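PDB 7CLU: methyltransferase domain-containing protein from Serratia marcescens, which is a SAM-dependent O-methyltransferase of the prodigiosin synthetic pathway that probably transfers a methyl group from S-adenosyl-L-methionine to a hydroxyl of a pathway intermediate. Local coordinates for residues 66-71 and 75-80; 110-113 and 119-122. One frame throughout, in Å; residues are numbered along the deposited sequence.

Contact 1: residues 66-71 and 75-80; sequences YLDQRD and HLPAAH
Asp68 and His75 close the small antiparallel hairpin of strands 68-70 and 73-75 as a hydrogen-bonded pair. Asp68 N donates to His75 O at 2.9 Å, and His75 N returns a 2.8 Å bond to Asp68 O. A third bond lies beyond the paired residues, where the chain after the hairpin bends back: His80 ND1 reaches Tyr66 O at 2.9 Å. That oxygen sits almost exactly in the imidazole plane, whereas ND1 stands 36° out of the carbonyl plane. Both ring nitrogens of His80 are engaged, since NE2 is bonded to Leu3 N of the second subunit, and Tyr66 OH is bonded to Gln11 of that same subunit.

Among the side chains, Asp68 and His75 run side by side on one face of the hairpin, carboxylate and ring only 10° from coplanar. Asp68 OD2 meets the edge of the imidazole at CD2, 3.2 Å away, a close contact probably with some electrostatic attraction, and not counted as a hydrogen bond. His75 carries its ring alongside the carboxylate because CG stands opposite the backbone N (chi1 166°), and ND1 is bonded to Asp37. Pro77 borders the same carboxylate, its CG 3.6 Å from Asp68 OD2; its CD lies against Tyr66 O at 3.2 Å, and its CB sits over one face of the His80 ring, toward the rim.

On the other side, Leu67 CD2 touches Leu76 CD1 at 4.0 Å, and both leucines also pack on Leu33.

Following helix 51-63, the hairpin is consistent with the wing of a winged-helix fold, as in the dimerisation domain of plant-type O-methyltransferases. Backbone pairing fixes its base, and His80, bonded through ND1 to its own chain and through NE2 to the partner, couples that base directly to the dimer interface.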
loop_
_atom_site.group_PDB
_atom_site.type_symbol
_atom_site.label_atom_id
_atom_site.label_comp_id
_atom_site.label_asym_id
_atom_site.label_seq_id
_atom_site.Cartn_x
_atom_site.Cartn_y
_atom_site.Cartn_z
ATOM N N TYR A 66 6.878 -14.138 3.475
ATOM C CA TYR A 66 7.898 -14.060 2.436
ATOM C C TYR A 66 9.168 -14.806 2.818
ATOM O O TYR A 66 9.896 -15.264 1.933
ATOM C CB TYR A 66 8.196 -12.594 2.097
ATOM C CG TYR A 66 7.036 -11.996 1.325
ATOM C CD1 TYR A 66 6.929 -12.179 -0.050
ATOM C CD2 TYR A 66 6.006 -11.333 1.984
ATOM C CE1 TYR A 66 5.845 -11.682 -0.756
ATOM C CE2 TYR A 66 4.918 -10.841 1.299
ATOM C CZ TYR A 66 4.840 -11.014 -0.075
ATOM O OH TYR A 66 3.758 -10.517 -0.769
ATOM N N LEU A 67 9.430 -14.968 4.110
ATOM C CA LEU A 67 10.558 -15.752 4.573
ATOM C C LEU A 67 10.072 -16.788 5.572
ATOM O O LEU A 67 9.028 -16.614 6.214
ATOM C CB LEU A 67 11.622 -14.877 5.233
ATOM C CG LEU A 67 12.319 -13.808 4.398
ATOM C CD1 LEU A 67 13.199 -12.951 5.290
ATOM C CD2 LEU A 67 13.142 -14.459 3.247
ATOM N N ASP A 68 10.832 -17.874 5.670
ATOM C CA ASP A 68 10.713 -18.859 6.732
ATOM C C ASP A 68 11.709 -18.521 7.835
ATOM O O ASP A 68 12.730 -17.864 7.609
ATOM C CB ASP A 68 10.993 -20.277 6.209
ATOM C CG ASP A 68 9.963 -20.755 5.205
ATOM O OD1 ASP A 68 8.764 -20.445 5.370
ATOM O OD2 ASP A 68 10.353 -21.435 4.234
ATOM N N GLN A 69 11.412 -18.993 9.044
ATOM C CA GLN A 69 12.357 -18.877 10.144
ATOM C C GLN A 69 12.285 -20.141 10.988
ATOM O O GLN A 69 11.216 -20.505 11.479
ATOM C CB GLN A 69 12.072 -17.629 10.983
ATOM C CG GLN A 69 13.114 -17.302 12.048
ATOM C CD GLN A 69 12.757 -17.889 13.409
ATOM O OE1 GLN A 69 13.284 -18.922 13.827
ATOM N NE2 GLN A 69 11.830 -17.227 14.096
ATOM N N ARG A 70 13.412 -20.818 11.147
ATOM C CA ARG A 70 13.467 -22.003 11.995
ATOM C C ARG A 70 14.645 -21.842 12.933
ATOM O O ARG A 70 15.775 -21.627 12.479
ATOM C CB ARG A 70 13.576 -23.303 11.180
ATOM C CG ARG A 70 14.553 -23.246 10.016
ATOM C CD ARG A 70 14.987 -24.623 9.498
ATOM N NE ARG A 70 16.190 -24.457 8.684
ATOM C CZ ARG A 70 17.413 -24.828 9.054
ATOM N NH1 ARG A 70 17.608 -25.433 10.216
ATOM N NH2 ARG A 70 18.449 -24.604 8.248
ATOM N N ASP A 71 14.370 -21.901 14.239
ATOM C CA ASP A 71 15.408 -21.838 15.271
ATOM C C ASP A 71 16.283 -20.601 15.101
ATOM O O ASP A 71 17.498 -20.651 15.277
ATOM C CB ASP A 71 16.283 -23.104 15.281
ATOM C CG ASP A 71 15.484 -24.377 15.107
ATOM O OD1 ASP A 71 14.460 -24.556 15.809
ATOM O OD2 ASP A 71 15.876 -25.207 14.252
ATOM N N HIS A 75 15.118 -18.251 6.250
ATOM C CA HIS A 75 15.242 -19.083 5.068
ATOM C C HIS A 75 14.406 -18.496 3.939
ATOM O O HIS A 75 13.222 -18.192 4.126
ATOM C CB HIS A 75 14.810 -20.528 5.374
ATOM C CG HIS A 75 14.586 -21.356 4.153
ATOM N ND1 HIS A 75 15.623 -21.828 3.377
ATOM C CD2 HIS A 75 13.445 -21.796 3.571
ATOM C CE1 HIS A 75 15.130 -22.506 2.357
ATOM N NE2 HIS A 75 13.812 -22.514 2.457
ATOM N N LEU A 76 15.022 -18.349 2.771
ATOM C CA LEU A 76 14.290 -17.935 1.574
ATOM C C LEU A 76 13.539 -19.114 0.963
ATOM O O LEU A 76 14.174 -20.077 0.514
ATOM C CB LEU A 76 15.245 -17.341 0.553
ATOM C CG LEU A 76 14.603 -16.904 -0.758
ATOM C CD1 LEU A 76 13.610 -15.758 -0.507
ATOM C CD2 LEU A 76 15.674 -16.469 -1.757
ATOM N N PRO A 77 12.209 -19.086 0.917
ATOM C CA PRO A 77 11.468 -20.202 0.317
ATOM C C PRO A 77 11.803 -20.367 -1.161
ATOM O O PRO A 77 11.994 -19.387 -1.887
ATOM C CB PRO A 77 10.000 -19.802 0.518
ATOM C CG PRO A 77 10.031 -18.896 1.730
ATOM C CD PRO A 77 11.319 -18.126 1.593
ATOM N N ALA A 78 11.855 -21.630 -1.600
ATOM C CA ALA A 78 12.265 -21.932 -2.968
ATOM C C ALA A 78 11.350 -21.263 -3.978
ATOM O O ALA A 78 11.816 -20.695 -4.970
ATOM C CB ALA A 78 12.288 -23.449 -3.189
ATOM N N ALA A 79 10.045 -21.312 -3.741
ATOM C CA ALA A 79 9.106 -20.762 -4.705
ATOM C C ALA A 79 9.089 -19.241 -4.734
ATOM O O ALA A 79 8.400 -18.676 -5.587
ATOM C CB ALA A 79 7.697 -21.289 -4.429
ATOM N N HIS A 80 9.832 -18.562 -3.854
ATOM C CA HIS A 80 9.946 -17.110 -3.894
ATOM C C HIS A 80 11.207 -16.636 -4.597
ATOM O O HIS A 80 11.353 -15.428 -4.820
ATOM C CB HIS A 80 9.940 -16.523 -2.470
ATOM C CG HIS A 80 8.716 -16.861 -1.683
ATOM N ND1 HIS A 80 8.586 -16.550 -0.348
ATOM C CD2 HIS A 80 7.565 -17.477 -2.039
ATOM C CE1 HIS A 80 7.415 -16.977 0.091
ATOM N NE2 HIS A 80 6.775 -17.544 -0.915
#

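Contact 2: residues 110-113 and 119-122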
loop_
_atom_site.group_PDB
_atom_site.type_symbol
_atom_site.label_atom_id
_atom_site.label_comp_id
_atom_site.label_asym_id
_atom_site.label_seq_id
_atom_site.Cartn_x
_atom_site.Cartn_y
_atom_site.Cartn_z
ATOM N N LEU A 110 -3.024 11.725 -3.434
ATOM C CA LEU A 110 -4.219 11.319 -4.171
ATOM C C LEU A 110 -5.382 12.278 -3.931
ATOM O O LEU A 110 -6.141 12.586 -4.863
ATOM C CB LEU A 110 -4.624 9.894 -3.792
ATOM C CG LEU A 110 -5.943 9.407 -4.422
ATOM C CD1 LEU A 110 -5.814 9.328 -5.941
ATOM C CD2 LEU A 110 -6.373 8.059 -3.844
ATOM N N LYS A 111 -5.561 12.728 -2.678
ATOM C CA LYS A 111 -6.686 13.600 -2.357
ATOM C C LYS A 111 -6.685 14.824 -3.258
ATOM O O LYS A 111 -7.725 15.204 -3.809
ATOM C CB LYS A 111 -6.632 14.016 -0.883
ATOM C CG LYS A 111 -7.457 15.278 -0.540
ATOM C CD LYS A 111 -7.346 15.633 0.942
ATOM C CE LYS A 111 -7.486 17.136 1.179
ATOM N NZ LYS A 111 -7.558 17.478 2.636
ATOM N N THR A 112 -5.510 15.424 -3.456
ATOM C CA THR A 112 -5.427 16.632 -4.269
ATOM C C THR A 112 -5.573 16.308 -5.753
ATOM O O THR A 112 -6.106 17.128 -6.518
ATOM C CB THR A 112 -4.105 17.347 -3.972
ATOM O OG1 THR A 112 -4.071 17.693 -2.586
ATOM C CG2 THR A 112 -3.952 18.621 -4.815
ATOM N N ALA A 113 -5.119 15.121 -6.176
ATOM C CA ALA A 113 -5.295 14.716 -7.570
ATOM C C ALA A 113 -6.769 14.548 -7.903
ATOM O O ALA A 113 -7.203 14.868 -9.014
ATOM C CB ALA A 113 -4.534 13.413 -7.860
ATOM N N HIS A 119 -2.355 15.386 -12.354
ATOM C CA HIS A 119 -1.195 14.724 -11.772
ATOM C C HIS A 119 -0.612 15.564 -10.637
ATOM O O HIS A 119 -0.835 16.772 -10.538
ATOM C CB HIS A 119 -0.127 14.479 -12.840
ATOM C CG HIS A 119 0.551 15.734 -13.304
ATOM N ND1 HIS A 119 1.638 16.278 -12.651
ATOM C CD2 HIS A 119 0.290 16.557 -14.350
ATOM C CE1 HIS A 119 2.016 17.383 -13.272
ATOM N NE2 HIS A 119 1.209 17.581 -14.300
ATOM N N GLN A 120 0.148 14.905 -9.763
ATOM C CA GLN A 120 0.787 15.597 -8.651
ATOM C C GLN A 120 2.304 15.659 -8.806
ATOM O O GLN A 120 3.014 15.817 -7.812
ATOM C CB GLN A 120 0.397 14.938 -7.324
ATOM C CG GLN A 120 -1.110 15.015 -7.024
ATOM C CD GLN A 120 -1.628 16.437 -6.962
ATOM O OE1 GLN A 120 -1.284 17.186 -6.040
ATOM N NE2 GLN A 120 -2.473 16.820 -7.930
ATOM N N ARG A 121 2.818 15.558 -10.039
ATOM C CA ARG A 121 4.269 15.576 -10.216
ATOM C C ARG A 121 4.875 16.926 -9.819
ATOM O O ARG A 121 6.012 16.968 -9.332
ATOM C CB ARG A 121 4.630 15.223 -11.659
ATOM C CG ARG A 121 4.177 13.818 -12.099
ATOM C CD ARG A 121 4.635 13.473 -13.510
ATOM N NE ARG A 121 4.418 14.570 -14.453
ATOM C CZ ARG A 121 3.353 14.710 -15.241
ATOM N NH1 ARG A 121 2.373 13.817 -15.221
ATOM N NH2 ARG A 121 3.268 15.756 -16.065
ATOM N N ARG A 122 4.140 18.028 -10.011
ATOM C CA ARG A 122 4.643 19.346 -9.623
ATOM C C ARG A 122 4.684 19.482 -8.110
ATOM O O ARG A 122 5.731 19.774 -7.524
ATOM C CB ARG A 122 3.765 20.454 -10.216
ATOM C CG ARG A 122 3.650 20.481 -11.732
ATOM C CD ARG A 122 2.997 21.790 -12.194
ATOM N NE ARG A 122 1.957 21.567 -13.197
ATOM C CZ ARG A 122 2.191 21.440 -14.501
ATOM N NH1 ARG A 122 3.433 21.510 -14.962
ATOM N NH2 ARG A 122 1.186 21.239 -15.349
#
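Gln120 lays its side chain against the helix 110-116, meeting Thr112 and Ala113. Its CG rests on Ala113 CB at 3.9 Å, the apolar part of the contact. Further out along the side chain, NE2 lies against the backbone, 3.5 Å from Ala113 CA, while OE1 meets the Thr112 methyl, CG2, at 3.3 Å, so the carbonyl oxygen faces a methyl and not the threonine hydroxyl. The Thr112 and Gln120 side chains cross at about a right angle. Thr112 turns CG2 to the amide because this methyl stands anti to the backbone N, with OG1 beside that N (chi1 -60°).

The amide is held from its own side of the contact. NE2 donates to Ala118 O and OE1 accepts from Thr123 OG1, two bonds that would fix which end of the group faces which way. A bend at chi2 (-59°) folds the chain between these partners and the helix. Gln120 is also the N-cap residue of helix 121-125, and the contact links this helix to helix 110-116 in the helical part preceding the Rossmann-like methyltransferase sheet.

Further out, His119 ND1 accepts from Arg121 N at 3.0 Å, in the ring plane, and the Arg121 guanidinium lies over this ring while bridging to Asp300. Helix 286-298 lies behind helix 110-116, its Leu296 and Val297 packing on Ala113.

How the contacts relate
From the N terminus, the chain passes through helix 51-63 and reaches contact 1, which closes the hairpin of strands 68-70 and 73-75 together with the loop behind it, within the dimerisation domain. It then continues through helices 81-84 and 93-107 before contact 2 closes a second local loop between 110-113 and 119-122. The two follow in series, neither nested nor crossed, their centres about 38 Å apart and their nearest atoms about 21 Å. Contact 1 joins strand 68-70 to strand 73-75 and to the loop leading into helix 81-84; contact 2 joins two short helices next to helix 286-298. Both lie beside the second subunit, whose Ala23 and Ala26 pack on 110-111.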